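PDB 5XBU: endo-beta-1,4-glucanase from Ampullaria crossean, which probably hydrolyses internal beta-1,4-glucosidic bonds of cellulose, as a glycoside hydrolase family 45 endoglucanase. Local coordinates for residues N71-G75 with E179-S183; H56-E62 with F106-C112; A25-V31 with V139-D145; F49-K55 with N174-C178; N77-C81 with E164-P168. All coordinates share one frame; numbering follows the deposited sequence. Where two conformers were deposited one is given.

All five interactions belong to one double-psi beta-barrel domain. Interactions 2 and 3 lie deepest, with centres about 8 Å apart, and join through the neighbouring strands 57-60 and 140-144 of one mixed sheet. Interaction 5 ties the start of strand 81-86 to the end of strand 160-165, about 10 Å from interaction 2. Interactions 1 and 4, whose centres are about 14 Å apart, fasten the C-terminal region to loops and helix 50-54 on the outside. Along the chain, interaction 5 is nested inside the loops closed by interactions 1 and 4, and interaction 2 inside those of 3 and 4, so parts far apart in sequence are brought together in one domain.

Interaction 1: N71-G75 with E179-S183; sequences NLWCG and ECHNS
The indole of Trp73 lies across the disulfide between Cys74 and Cys180, with the SG of Cys180 4.3 Å from the centroid of the six-membered ring and almost straight above it. Cys74 SG meets the same face nearer its rim. With CG anti to the backbone N (chi1 174°), the ring folds back over the sulfurs, and its broad, polarisable face suits this sulfur-aromatic contact. At the ring's edge stands the carboxylate of Glu179, its OE1 3.6 Å from Trp73 CZ2; the two planes are nearly perpendicular, at 84°. An acidic group placed there faces the weakly positive rim of the indole rather than its electron-rich face. The S-S bond has a chi3 of -76°, a value within the usual range for a disulfide.

Beyond the sulfurs, the hydroxyl of Ser183 reinforces the type II turn that begins at Cys180, whose backbone bond is weak, by donating from OG to Cys180 O over 2.7 Å. It also accepts from two waters: one donates to Cys74 O at 2.7 Å, the other to Gly75 O at 2.9 Å, so solvent links the two loops. Glu179 and Cys74 also bond through their backbones to Gly39 and Ala37. Here a surface disulfide under a tryptophan lid fastens the C-terminal tail to a loop of the double-psi beta-barrel, typical of a small, cystine-rich secreted enzyme.

Interaction 2: H56-E62 with F106-C112; sequences HVTAPSE and FMVTNAC
Strand 57-60 runs parallel to strand 106-108, twisted against it by 50°, and the pairing resumes, shifted by one residue, where Ser61 bridges Cys112. Met107 N gives its hydrogen to His56 O at 3.0 Å, and Thr58 N returns a bond to Met107 O. The carbonyl oxygen of Thr58 then takes Thr109 N almost head-on at 3.0 Å, with a weaker, longer bond from Asn110 N, and Cys112 N reaches Pro60 O at 2.8 Å.

Val57 and Met107 lie on one face; Thr109, just past the strand end, brings its CG2 to 3.8 Å from Val57 CG1, while its OG1 turns to Asn52. The other face carries Thr58 and Val108. Thr58 holds OG1 anti to its own N (chi1 -176°), which sends the hydroxyl to Asp142 O and leaves the methyl CG2 3.9 Å from Phe106 CB. Further along, the pyrrolidine ring of Pro60 rests on both methyls of Val108, CG lying 3.7 Å from CG2. Proline suits this place because it offers an apolar surface and gives no N-H at the break in register. At the outer end, His56 CB packs 3.6 Å from Phe106 CD2, while their rings meet at a slant. Parallel strands in the buried centre of a mixed, curled sheet are characteristic of the double-psi beta-barrel of family 45 glycoside hydrolases.

Interaction 3: A25-V31 with V139-D145; sequences ASTTRYV and VHFDLQD
Backbone bonds join strands 25-30 and 140-144 in parallel, from the weak Ser26 N to Val139 O through the short Leu143 N to Thr28 O (2.8 Å) to Asp145 N with Tyr30 O.

Side-chain hydrogen bonds line one face. The imidazole of His140 is held at both nitrogens: ND1 shares a 2.7 Å bond with Ser26 OG, and NE2 donates to Thr28 OG1 at 2.8 Å, in the plane of the ring. Thr28 OG1 passes its own hydrogen to Asp142 OD1 at 2.7 Å, arriving from above the carboxylate plane. A hydroxyl that accepts and donates suits this chain of hydrogen bonds, which should fix the imidazole's rotation. The strands belong to the double-psi beta-barrel, and Trp120 meets the same imidazole. The Tyr30 ring packs obliquely beside the Asp142 carboxylate and the Gln144 amide, while its OH bonds to Asn110.

Among apolar contacts, Ala25 CB fits at the edge of the Phe141 ring, 3.7 Å from CD2.

The ionic contact is tentative: Arg29 NH2, in one of two conformers, makes a long salt bridge to Asp145 OD2 (3.6 Å); its stronger partner is Glu151.

Interaction 4: F49-K55 with N174-C178; sequences FPWNLQK and NYQQC
Helix 50-54 and the type I turn from Tyr175 to Cys178, at the C-terminal side of helix 169-175, stay separate as backbones, the CA atoms of Trp51 and Asn174 being 7.5 Å apart, and long side chains fill the interval.

The indole of Trp51 is central to the contact. Asn174 stacks on it, planes 9° apart, with CB 3.4 Å from the centroid of the six-membered ring in a CH-pi contact. At the indole's edge NE1 donates to a lone pair of Gln177 OE1 over 2.9 Å. This joins the C-terminal region to the double-psi beta-barrel, where Trp51 also packs on Met107. Cys178, disulfide-bonded to Cys40, brings SG to another part of the rim, 3.6 Å from CZ2 of Trp51.

Gln177, extended beyond CG, stacks its amide on the Phe49 ring, planes 14° apart and OE1 over its centre; its CG touches Phe49 CE2 at 3.4 Å. Lys55 stretches fully to give NZ to a lone pair of Asn174 OD1 at 2.7 Å, while Asp170 shares the charge.

Interaction 5: N77-C81 with E164-P168; sequences NCGKC and EVPCP
Cys81 and Cys167 form the apolar centre, their SG atoms joined at 2.0 Å with a chi3 of 104°. Beside the bridge, Val165 CG2 packs 4.1 Å from Cys81 CB, and Pro168 CD touches Cys81 SG; Val105 borders Cys81, Val165 and Pro168.

Outward from the sulfurs, Val165 N donates to Cys81 O at 2.9 Å. A water takes the hydrogen of Cys81 N and gives one to Val165 O.

At the polar rim, Lys80 bends at chi2 (-71°), curling NZ to Glu164 OE1 at 3.0 Å on the syn side, though tilted out of the carboxylate plane. OE2 receives a weaker bond and also meets Tyr64 OH. The same NZ donates to Asn77 OD1 at 2.9 Å, across the type II turn whose third residue, Gly79, has the positive phi that glycine tolerates best; Asn77 ND2 bonds to Tyr64 O. A covalent bridge thus fixes the two segments beside a charged pair, and three oxygens round NZ probably favour the charged form of Lys80.

Interaction 1: N71-G75 with E179-S183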
# COMPACT_ATOMS: atom_id res chain seq x y z
N ASN A 71 -8.96 -12.56 4.73
CA ASN A 71 -10.08 -11.68 5.03
C ASN A 71 -9.95 -10.38 4.27
O ASN A 71 -8.89 -9.74 4.24
CB ASN A 71 -10.17 -11.39 6.51
CG ASN A 71 -10.78 -12.52 7.29
OD1 ASN A 71 -11.57 -13.32 6.76
ND2 ASN A 71 -10.43 -12.59 8.56
N LEU A 72 -11.04 -10.01 3.63
CA LEU A 72 -11.09 -8.75 2.91
C LEU A 72 -12.03 -7.75 3.57
O LEU A 72 -12.39 -6.75 2.96
CB LEU A 72 -11.46 -9.00 1.45
CG LEU A 72 -10.41 -9.75 0.63
CD1 LEU A 72 -10.99 -10.00 -0.74
CD2 LEU A 72 -9.07 -9.02 0.52
N TRP A 73 -12.44 -8.00 4.81
CA TRP A 73 -13.20 -7.06 5.63
C TRP A 73 -12.52 -7.03 6.99
O TRP A 73 -12.34 -8.08 7.61
CB TRP A 73 -14.66 -7.50 5.76
CG TRP A 73 -15.46 -6.67 6.70
CD1 TRP A 73 -15.91 -7.03 7.93
CD2 TRP A 73 -15.91 -5.33 6.49
NE1 TRP A 73 -16.62 -6.01 8.51
CE2 TRP A 73 -16.64 -4.95 7.64
CE3 TRP A 73 -15.78 -4.41 5.44
CZ2 TRP A 73 -17.21 -3.70 7.76
CZ3 TRP A 73 -16.35 -3.17 5.57
CH2 TRP A 73 -17.06 -2.83 6.72
N CYS A 74 -12.10 -5.85 7.42
CA CYS A 74 -11.42 -5.71 8.71
C CYS A 74 -10.21 -6.64 8.78
O CYS A 74 -10.02 -7.41 9.72
CB CYS A 74 -12.35 -5.90 9.91
SG CYS A 74 -13.81 -4.82 9.92
N GLY A 75 -9.35 -6.52 7.78
CA GLY A 75 -8.08 -7.20 7.82
C GLY A 75 -7.27 -6.79 9.03
O GLY A 75 -7.42 -5.68 9.56
N GLU A 179 -15.39 1.46 10.60
CA GLU A 179 -16.13 0.40 11.30
C GLU A 179 -15.20 -0.68 11.84
O GLU A 179 -15.52 -1.32 12.85
CB GLU A 179 -17.17 -0.19 10.36
CG GLU A 179 -18.13 -1.13 11.06
CD GLU A 179 -19.24 -1.60 10.16
OE1 GLU A 179 -19.38 -1.10 9.03
OE2 GLU A 179 -19.99 -2.48 10.61
N CYS A 180 -14.05 -0.86 11.21
CA CYS A 180 -13.12 -1.89 11.66
C CYS A 180 -12.28 -1.48 12.87
O CYS A 180 -11.54 -2.31 13.40
CB CYS A 180 -12.22 -2.32 10.48
SG CYS A 180 -13.15 -3.06 9.16
N HIS A 181 -12.35 -0.22 13.28
CA HIS A 181 -11.64 0.20 14.48
C HIS A 181 -12.16 -0.60 15.67
O HIS A 181 -13.37 -0.67 15.89
CB HIS A 181 -11.78 1.72 14.64
CG HIS A 181 -11.11 2.25 15.87
ND1 HIS A 181 -11.81 2.66 16.99
CD2 HIS A 181 -9.80 2.49 16.14
CE1 HIS A 181 -10.96 3.09 17.90
NE2 HIS A 181 -9.73 2.99 17.42
N ASN A 182 -11.25 -1.29 16.37
CA ASN A 182 -11.59 -2.18 17.49
C ASN A 182 -12.38 -3.42 17.07
O ASN A 182 -13.30 -3.85 17.76
CB ASN A 182 -12.30 -1.45 18.64
CG ASN A 182 -11.49 -0.32 19.22
OD1 ASN A 182 -10.27 -0.31 19.18
ND2 ASN A 182 -12.19 0.65 19.80
N SER A 183 -12.03 -4.01 15.93
CA SER A 183 -12.76 -5.19 15.47
C SER A 183 -12.11 -6.49 15.94
O SER A 183 -12.79 -7.50 16.10
CB SER A 183 -12.90 -5.18 13.95
OG SER A 183 -11.63 -5.03 13.32
O HOH W 1 -9.91 -7.43 12.46
O HOH W 2 -9.39 -4.65 11.35

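Interaction 2: H56-E62 with F106-C112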
# COMPACT_ATOMS: atom_id res chain seq x y z
N HIS A 56 -3.56 10.47 2.30
CA HIS A 56 -2.58 9.46 1.92
C HIS A 56 -3.02 8.13 2.55
O HIS A 56 -2.66 7.80 3.68
CB HIS A 56 -1.21 9.87 2.43
CG HIS A 56 -0.67 11.07 1.77
ND1 HIS A 56 0.10 11.99 2.44
CD2 HIS A 56 -0.75 11.50 0.49
CE1 HIS A 56 0.44 12.97 1.61
NE2 HIS A 56 -0.06 12.69 0.42
N VAL A 57 -3.82 7.41 1.78
CA VAL A 57 -4.35 6.12 2.19
C VAL A 57 -4.03 5.09 1.11
O VAL A 57 -3.81 5.42 -0.07
CB VAL A 57 -5.86 6.21 2.53
CG1 VAL A 57 -6.07 7.10 3.75
CG2 VAL A 57 -6.71 6.66 1.34
N THR A 58 -3.98 3.83 1.53
CA THR A 58 -3.54 2.76 0.67
C THR A 58 -4.39 1.50 0.84
O THR A 58 -4.97 1.22 1.90
CB THR A 58 -2.03 2.47 0.93
OG1 THR A 58 -1.54 1.47 0.04
CG2 THR A 58 -1.70 2.02 2.35
N ALA A 59 -4.38 0.72 -0.24
CA ALA A 59 -4.85 -0.66 -0.31
C ALA A 59 -3.64 -1.55 -0.54
O ALA A 59 -3.17 -1.68 -1.68
CB ALA A 59 -5.85 -0.81 -1.46
N PRO A 60 -3.09 -2.17 0.50
CA PRO A 60 -1.97 -3.09 0.31
C PRO A 60 -2.44 -4.40 -0.28
O PRO A 60 -3.59 -4.82 -0.12
CB PRO A 60 -1.42 -3.32 1.72
CG PRO A 60 -2.02 -2.22 2.56
CD PRO A 60 -3.37 -1.99 1.94
N SER A 61 -1.50 -5.11 -0.87
CA SER A 61 -1.71 -6.48 -1.28
C SER A 61 -2.26 -7.31 -0.11
O SER A 61 -1.90 -7.14 1.06
CB SER A 61 -0.40 -7.03 -1.85
OG SER A 61 0.70 -6.78 -1.01
N GLU A 62 -3.12 -8.26 -0.50
CA GLU A 62 -3.99 -8.99 0.42
C GLU A 62 -3.26 -9.64 1.59
O GLU A 62 -3.74 -9.56 2.73
CB GLU A 62 -4.71 -10.06 -0.40
CG GLU A 62 -5.74 -10.87 0.35
CD GLU A 62 -6.50 -11.82 -0.56
OE1 GLU A 62 -6.93 -12.86 -0.04
OE2 GLU A 62 -6.69 -11.53 -1.76
N PHE A 106 1.36 6.57 4.61
CA PHE A 106 0.03 6.20 4.16
C PHE A 106 -0.64 5.33 5.21
O PHE A 106 0.01 4.47 5.82
CB PHE A 106 0.06 5.41 2.85
CG PHE A 106 0.63 6.19 1.69
CD1 PHE A 106 1.99 6.29 1.52
CD2 PHE A 106 -0.21 6.83 0.78
CE1 PHE A 106 2.53 7.03 0.47
CE2 PHE A 106 0.31 7.57 -0.27
CZ PHE A 106 1.69 7.66 -0.41
N MET A 107 -1.94 5.47 5.38
CA MET A 107 -2.71 4.60 6.26
C MET A 107 -3.45 3.54 5.47
O MET A 107 -4.06 3.82 4.43
CB MET A 107 -3.70 5.43 7.10
CG MET A 107 -4.42 4.58 8.15
SD MET A 107 -5.26 5.57 9.39
CE MET A 107 -6.61 6.25 8.42
N VAL A 108 -3.42 2.30 5.98
CA VAL A 108 -4.14 1.19 5.38
C VAL A 108 -5.63 1.35 5.64
O VAL A 108 -6.08 1.29 6.79
CB VAL A 108 -3.65 -0.14 5.96
CG1 VAL A 108 -4.46 -1.27 5.40
CG2 VAL A 108 -2.14 -0.30 5.72
N THR A 109 -6.41 1.52 4.56
CA THR A 109 -7.86 1.64 4.67
C THR A 109 -8.60 0.71 3.73
O THR A 109 -9.83 0.68 3.77
CB THR A 109 -8.34 3.07 4.45
OG1 THR A 109 -8.08 3.39 3.08
CG2 THR A 109 -7.69 4.05 5.38
N ASN A 110 -7.89 -0.08 2.92
CA ASN A 110 -8.53 -0.92 1.93
C ASN A 110 -7.56 -2.04 1.60
O ASN A 110 -6.44 -2.06 2.11
CB ASN A 110 -8.93 -0.03 0.75
CG ASN A 110 -9.85 -0.70 -0.24
OD1 ASN A 110 -10.51 -1.70 0.04
ND2 ASN A 110 -9.92 -0.13 -1.44
N ALA A 111 -8.01 -2.98 0.76
CA ALA A 111 -7.21 -4.12 0.35
C ALA A 111 -7.11 -4.19 -1.16
O ALA A 111 -8.05 -3.85 -1.88
CB ALA A 111 -7.88 -5.41 0.84
N CYS A 112 -5.96 -4.69 -1.62
CA CYS A 112 -5.72 -5.03 -3.02
C CYS A 112 -5.76 -6.56 -3.10
O CYS A 112 -4.76 -7.23 -2.78
CB CYS A 112 -4.36 -4.50 -3.48
SG CYS A 112 -3.97 -4.85 -5.23

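Interaction 3: A25-V31 with V139-D145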
# COMPACT_ATOMS: atom_id res chain seq x y z
N ALA A 25 9.01 -2.26 -1.61
CA ALA A 25 7.65 -2.47 -2.06
C ALA A 25 7.49 -1.84 -3.43
O ALA A 25 8.13 -0.82 -3.74
CB ALA A 25 6.63 -1.86 -1.12
N SER A 26 6.63 -2.43 -4.24
CA SER A 26 6.11 -1.76 -5.41
C SER A 26 4.89 -0.93 -5.03
O SER A 26 4.26 -1.15 -4.00
CB SER A 26 5.80 -2.77 -6.51
OG SER A 26 5.12 -3.91 -6.02
N THR A 27 4.59 0.05 -5.89
CA THR A 27 3.42 0.88 -5.72
C THR A 27 2.73 1.08 -7.06
O THR A 27 3.35 1.06 -8.11
CB THR A 27 3.74 2.26 -5.08
OG1 THR A 27 4.41 3.11 -6.02
CG2 THR A 27 4.55 2.17 -3.81
N THR A 28 1.41 1.31 -6.98
CA THR A 28 0.59 1.78 -8.09
C THR A 28 -0.36 2.83 -7.52
O THR A 28 -0.34 3.12 -6.32
CB THR A 28 -0.16 0.64 -8.81
OG1 THR A 28 -0.87 -0.15 -7.86
CG2 THR A 28 0.76 -0.26 -9.63
N ARG A 29 -1.22 3.38 -8.36
CA ARG A 29 -2.28 4.26 -7.89
C ARG A 29 -3.61 3.71 -8.37
O ARG A 29 -3.68 3.03 -9.40
CB ARG A 29 -2.06 5.71 -8.33
CG ARG A 29 -1.80 5.89 -9.83
CD ARG A 29 -1.45 7.34 -10.16
NE ARG A 29 -0.43 7.53 -11.18
CZ ARG A 29 -0.22 8.70 -11.76
NH1 ARG A 29 0.73 8.86 -12.67
NH2 ARG A 29 -1.00 9.72 -11.43
N TYR A 30 -4.66 3.99 -7.60
CA TYR A 30 -5.98 3.53 -7.94
C TYR A 30 -7.00 4.57 -7.57
O TYR A 30 -6.76 5.46 -6.75
CB TYR A 30 -6.32 2.21 -7.28
CG TYR A 30 -6.78 2.25 -5.83
CD1 TYR A 30 -5.90 2.51 -4.79
CD2 TYR A 30 -8.12 2.01 -5.50
CE1 TYR A 30 -6.32 2.48 -3.47
CE2 TYR A 30 -8.56 2.00 -4.18
CZ TYR A 30 -7.65 2.22 -3.18
OH TYR A 30 -8.11 2.17 -1.88
N VAL A 31 -8.16 4.36 -8.19
CA VAL A 31 -9.39 5.10 -8.01
C VAL A 31 -10.55 4.13 -8.21
O VAL A 31 -10.52 3.29 -9.11
CB VAL A 31 -9.33 6.15 -9.14
CG1 VAL A 31 -10.47 6.01 -10.11
CG2 VAL A 31 -9.08 7.49 -8.58
N VAL A 139 5.67 -7.02 -0.91
CA VAL A 139 4.41 -6.35 -0.63
C VAL A 139 4.22 -5.29 -1.69
O VAL A 139 5.19 -4.80 -2.30
CB VAL A 139 4.41 -5.74 0.80
CG1 VAL A 139 5.38 -4.61 0.94
CG2 VAL A 139 3.02 -5.36 1.25
N HIS A 140 2.95 -4.94 -1.92
CA HIS A 140 2.56 -3.91 -2.87
C HIS A 140 1.63 -2.94 -2.16
O HIS A 140 0.74 -3.36 -1.42
CB HIS A 140 1.85 -4.52 -4.06
CG HIS A 140 1.55 -3.53 -5.12
ND1 HIS A 140 2.53 -3.12 -5.99
CD2 HIS A 140 0.42 -2.84 -5.40
CE1 HIS A 140 2.00 -2.20 -6.77
NE2 HIS A 140 0.72 -2.02 -6.45
N PHE A 141 1.78 -1.65 -2.43
CA PHE A 141 0.87 -0.61 -1.93
C PHE A 141 0.18 0.07 -3.09
O PHE A 141 0.83 0.77 -3.87
CB PHE A 141 1.59 0.38 -1.02
CG PHE A 141 2.11 -0.27 0.22
CD1 PHE A 141 1.24 -0.64 1.25
CD2 PHE A 141 3.47 -0.60 0.35
CE1 PHE A 141 1.69 -1.31 2.36
CE2 PHE A 141 3.92 -1.26 1.49
CZ PHE A 141 3.05 -1.62 2.49
N ASP A 142 -1.13 -0.10 -3.20
CA ASP A 142 -1.93 0.64 -4.16
C ASP A 142 -2.36 1.93 -3.48
O ASP A 142 -2.95 1.91 -2.40
CB ASP A 142 -3.13 -0.20 -4.60
CG ASP A 142 -3.58 0.09 -6.02
OD1 ASP A 142 -3.02 0.98 -6.68
OD2 ASP A 142 -4.53 -0.61 -6.45
N LEU A 143 -2.05 3.07 -4.08
CA LEU A 143 -2.20 4.35 -3.42
C LEU A 143 -3.43 5.08 -3.95
O LEU A 143 -3.55 5.31 -5.15
CB LEU A 143 -0.94 5.21 -3.63
CG LEU A 143 0.38 4.49 -3.27
CD1 LEU A 143 1.53 5.42 -3.53
CD2 LEU A 143 0.39 4.02 -1.82
N GLN A 144 -4.34 5.46 -3.05
CA GLN A 144 -5.56 6.17 -3.44
C GLN A 144 -5.20 7.50 -4.10
O GLN A 144 -4.42 8.29 -3.55
CB GLN A 144 -6.37 6.42 -2.18
CG GLN A 144 -7.65 7.25 -2.37
CD GLN A 144 -8.66 6.59 -3.26
OE1 GLN A 144 -8.84 6.98 -4.41
NE2 GLN A 144 -9.33 5.54 -2.72
N ASP A 145 -5.81 7.77 -5.26
CA ASP A 145 -5.50 8.96 -6.03
C ASP A 145 -6.75 9.70 -6.48
O ASP A 145 -6.68 10.49 -7.42
CB ASP A 145 -4.61 8.61 -7.24
CG ASP A 145 -3.93 9.84 -7.89
OD1 ASP A 145 -3.51 10.80 -7.19
OD2 ASP A 145 -3.82 9.84 -9.13
O HOH W 3 -4.52 -0.14 -9.25

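Interaction 4: F49-K55 with N174-C178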
# COMPACT_ATOMS: atom_id res chain seq x y z
N PHE A 49 -15.89 7.98 3.76
CA PHE A 49 -15.70 9.32 4.28
C PHE A 49 -14.84 10.11 3.30
O PHE A 49 -13.89 9.56 2.72
CB PHE A 49 -15.01 9.31 5.63
CG PHE A 49 -15.73 8.54 6.71
CD1 PHE A 49 -17.01 8.86 7.09
CD2 PHE A 49 -15.10 7.50 7.38
CE1 PHE A 49 -17.68 8.20 8.10
CE2 PHE A 49 -15.74 6.82 8.39
CZ PHE A 49 -17.04 7.16 8.75
N PRO A 50 -15.11 11.41 3.12
CA PRO A 50 -14.27 12.20 2.22
C PRO A 50 -12.79 12.07 2.51
O PRO A 50 -11.98 12.01 1.57
CB PRO A 50 -14.81 13.63 2.39
CG PRO A 50 -16.30 13.40 2.63
CD PRO A 50 -16.31 12.16 3.55
N TRP A 51 -12.39 12.05 3.78
CA TRP A 51 -10.96 11.95 4.07
C TRP A 51 -10.33 10.71 3.45
O TRP A 51 -9.14 10.70 3.13
CB TRP A 51 -10.66 12.04 5.56
CG TRP A 51 -11.22 10.91 6.40
CD1 TRP A 51 -12.33 10.96 7.19
CD2 TRP A 51 -10.67 9.60 6.56
NE1 TRP A 51 -12.51 9.76 7.81
CE2 TRP A 51 -11.51 8.90 7.44
CE3 TRP A 51 -9.53 8.96 6.07
CZ2 TRP A 51 -11.25 7.58 7.81
CZ3 TRP A 51 -9.29 7.64 6.43
CH2 TRP A 51 -10.15 6.97 7.30
N ASN A 52 -11.10 9.63 3.33
CA ASN A 52 -10.60 8.37 2.78
C ASN A 52 -10.51 8.38 1.25
O ASN A 52 -9.94 7.46 0.66
CB ASN A 52 -11.47 7.22 3.32
CG ASN A 52 -10.87 5.88 3.04
OD1 ASN A 52 -9.66 5.69 3.15
ND2 ASN A 52 -11.72 4.92 2.67
N LEU A 53 -10.99 9.43 0.61
CA LEU A 53 -10.72 9.71 -0.80
C LEU A 53 -9.63 10.75 -0.99
O LEU A 53 -9.06 10.83 -2.09
CB LEU A 53 -12.01 10.21 -1.47
CG LEU A 53 -13.12 9.17 -1.55
CD1 LEU A 53 -14.34 9.77 -2.18
CD2 LEU A 53 -12.67 7.92 -2.32
N GLN A 54 -9.34 11.55 0.04
CA GLN A 54 -8.49 12.73 -0.09
C GLN A 54 -7.07 12.56 0.44
O GLN A 54 -6.15 13.24 -0.04
CB GLN A 54 -9.12 13.90 0.69
CG GLN A 54 -10.44 14.37 0.15
CD GLN A 54 -11.21 15.19 1.16
OE1 GLN A 54 -10.96 15.14 2.36
NE2 GLN A 54 -12.18 15.96 0.66
N LYS A 55 -6.90 11.75 1.48
CA LYS A 55 -5.66 11.68 2.23
C LYS A 55 -4.73 10.61 1.67
O LYS A 55 -5.04 9.98 0.66
CB LYS A 55 -5.93 11.49 3.71
CG LYS A 55 -6.56 12.72 4.34
CD LYS A 55 -6.46 12.65 5.86
CE LYS A 55 -7.01 13.85 6.51
NZ LYS A 55 -6.73 13.82 7.96
N ASN A 174 -8.92 9.95 12.21
CA ASN A 174 -9.77 9.52 11.11
C ASN A 174 -10.14 8.05 11.26
O ASN A 174 -11.30 7.67 11.09
CB ASN A 174 -9.03 9.68 9.76
CG ASN A 174 -8.87 11.12 9.27
OD1 ASN A 174 -7.85 11.42 8.65
ND2 ASN A 174 -9.86 11.97 9.47
N TYR A 175 -9.15 7.20 11.55
CA TYR A 175 -9.38 5.76 11.57
C TYR A 175 -10.40 5.37 12.64
O TYR A 175 -11.11 4.37 12.50
CB TYR A 175 -8.06 4.99 11.76
CG TYR A 175 -8.31 3.51 11.57
CD1 TYR A 175 -8.72 3.01 10.33
CD2 TYR A 175 -8.27 2.63 12.65
CE1 TYR A 175 -9.09 1.68 10.17
CE2 TYR A 175 -8.61 1.28 12.49
CZ TYR A 175 -9.03 0.84 11.26
OH TYR A 175 -9.41 -0.47 11.10
N GLN A 176 -10.48 6.14 13.72
CA GLN A 176 -11.41 5.85 14.80
C GLN A 176 -12.85 5.79 14.33
O GLN A 176 -13.67 5.10 14.95
CB GLN A 176 -11.21 6.85 15.94
CG GLN A 176 -9.90 6.57 16.64
CD GLN A 176 -9.35 7.70 17.47
OE1 GLN A 176 -9.89 8.80 17.50
NE2 GLN A 176 -8.25 7.42 18.15
N GLN A 177 -13.18 6.48 13.24
CA GLN A 177 -14.55 6.38 12.75
C GLN A 177 -14.77 5.27 11.73
O GLN A 177 -15.91 5.07 11.31
CB GLN A 177 -15.18 7.71 12.37
CG GLN A 177 -14.57 8.26 11.19
CD GLN A 177 -15.16 9.62 10.71
OE1 GLN A 177 -14.60 10.26 9.79
NE2 GLN A 177 -16.28 10.04 11.30
N CYS A 178 -13.73 4.52 11.36
CA CYS A 178 -13.94 3.36 10.50
C CYS A 178 -14.56 2.23 11.29
O CYS A 178 -14.27 2.01 12.47
CB CYS A 178 -12.61 2.89 9.92
SG CYS A 178 -11.75 4.23 8.99

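Interaction 5: N77-C81 with E164-P168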
# COMPACT_ATOMS: atom_id res chain seq x y z
N ASN A 77 -4.36 -5.71 9.41
CA ASN A 77 -3.56 -4.50 9.30
C ASN A 77 -4.34 -3.27 8.87
O ASN A 77 -3.73 -2.23 8.60
CB ASN A 77 -2.31 -4.76 8.48
CG ASN A 77 -1.28 -5.57 9.27
OD1 ASN A 77 -1.14 -5.39 10.49
ND2 ASN A 77 -0.57 -6.45 8.57
N CYS A 78 -5.67 -3.32 8.93
CA CYS A 78 -6.45 -2.09 8.80
C CYS A 78 -5.99 -1.08 9.84
O CYS A 78 -5.80 -1.42 11.01
CB CYS A 78 -7.94 -2.37 9.01
SG CYS A 78 -8.80 -3.04 7.61
N GLY A 79 -5.85 0.18 9.40
CA GLY A 79 -5.48 1.24 10.29
C GLY A 79 -4.01 1.34 10.61
O GLY A 79 -3.60 2.30 11.29
N LYS A 80 -3.18 0.42 10.12
CA LYS A 80 -1.73 0.60 10.24
C LYS A 80 -1.28 1.69 9.30
O LYS A 80 -1.90 1.94 8.28
CB LYS A 80 -0.97 -0.69 9.87
CG LYS A 80 -1.21 -1.88 10.78
CD LYS A 80 -0.54 -1.64 12.12
CE LYS A 80 -0.47 -2.91 12.94
NZ LYS A 80 0.47 -3.96 12.37
N CYS A 81 -0.16 2.32 9.64
CA CYS A 81 0.48 3.27 8.75
C CYS A 81 1.84 2.74 8.31
O CYS A 81 2.56 2.06 9.06
CB CYS A 81 0.64 4.63 9.42
SG CYS A 81 -0.96 5.50 9.52
N GLU A 164 6.46 -0.05 8.78
CA GLU A 164 5.32 0.38 9.59
C GLU A 164 5.78 1.46 10.55
O GLU A 164 6.87 1.40 11.11
CB GLU A 164 4.74 -0.75 10.41
CG GLU A 164 3.79 -1.58 9.66
CD GLU A 164 3.11 -2.66 10.50
OE1 GLU A 164 3.06 -2.60 11.76
OE2 GLU A 164 2.56 -3.55 9.86
N VAL A 165 4.93 2.46 10.76
CA VAL A 165 5.22 3.56 11.67
C VAL A 165 3.94 3.90 12.42
O VAL A 165 2.83 3.64 11.93
CB VAL A 165 5.72 4.82 10.91
CG1 VAL A 165 6.99 4.52 10.17
CG2 VAL A 165 4.68 5.32 9.90
N PRO A 166 4.05 4.51 13.59
CA PRO A 166 2.85 5.04 14.23
C PRO A 166 2.15 6.03 13.30
O PRO A 166 2.78 6.83 12.62
CB PRO A 166 3.40 5.75 15.48
CG PRO A 166 4.72 5.16 15.71
CD PRO A 166 5.27 4.74 14.39
N CYS A 167 0.83 5.99 13.28
CA CYS A 167 0.10 6.92 12.42
C CYS A 167 0.20 8.34 12.95
O CYS A 167 0.13 8.57 14.16
CB CYS A 167 -1.38 6.55 12.29
SG CYS A 167 -1.69 5.04 11.36
N PRO A 168 0.31 9.32 12.06
CA PRO A 168 0.14 10.71 12.45
C PRO A 168 -1.22 10.88 13.13
O PRO A 168 -2.18 10.17 12.85
CB PRO A 168 0.22 11.44 11.11
CG PRO A 168 1.09 10.51 10.22
CD PRO A 168 0.56 9.18 10.61
O HOH W 4 0.92 1.75 12.27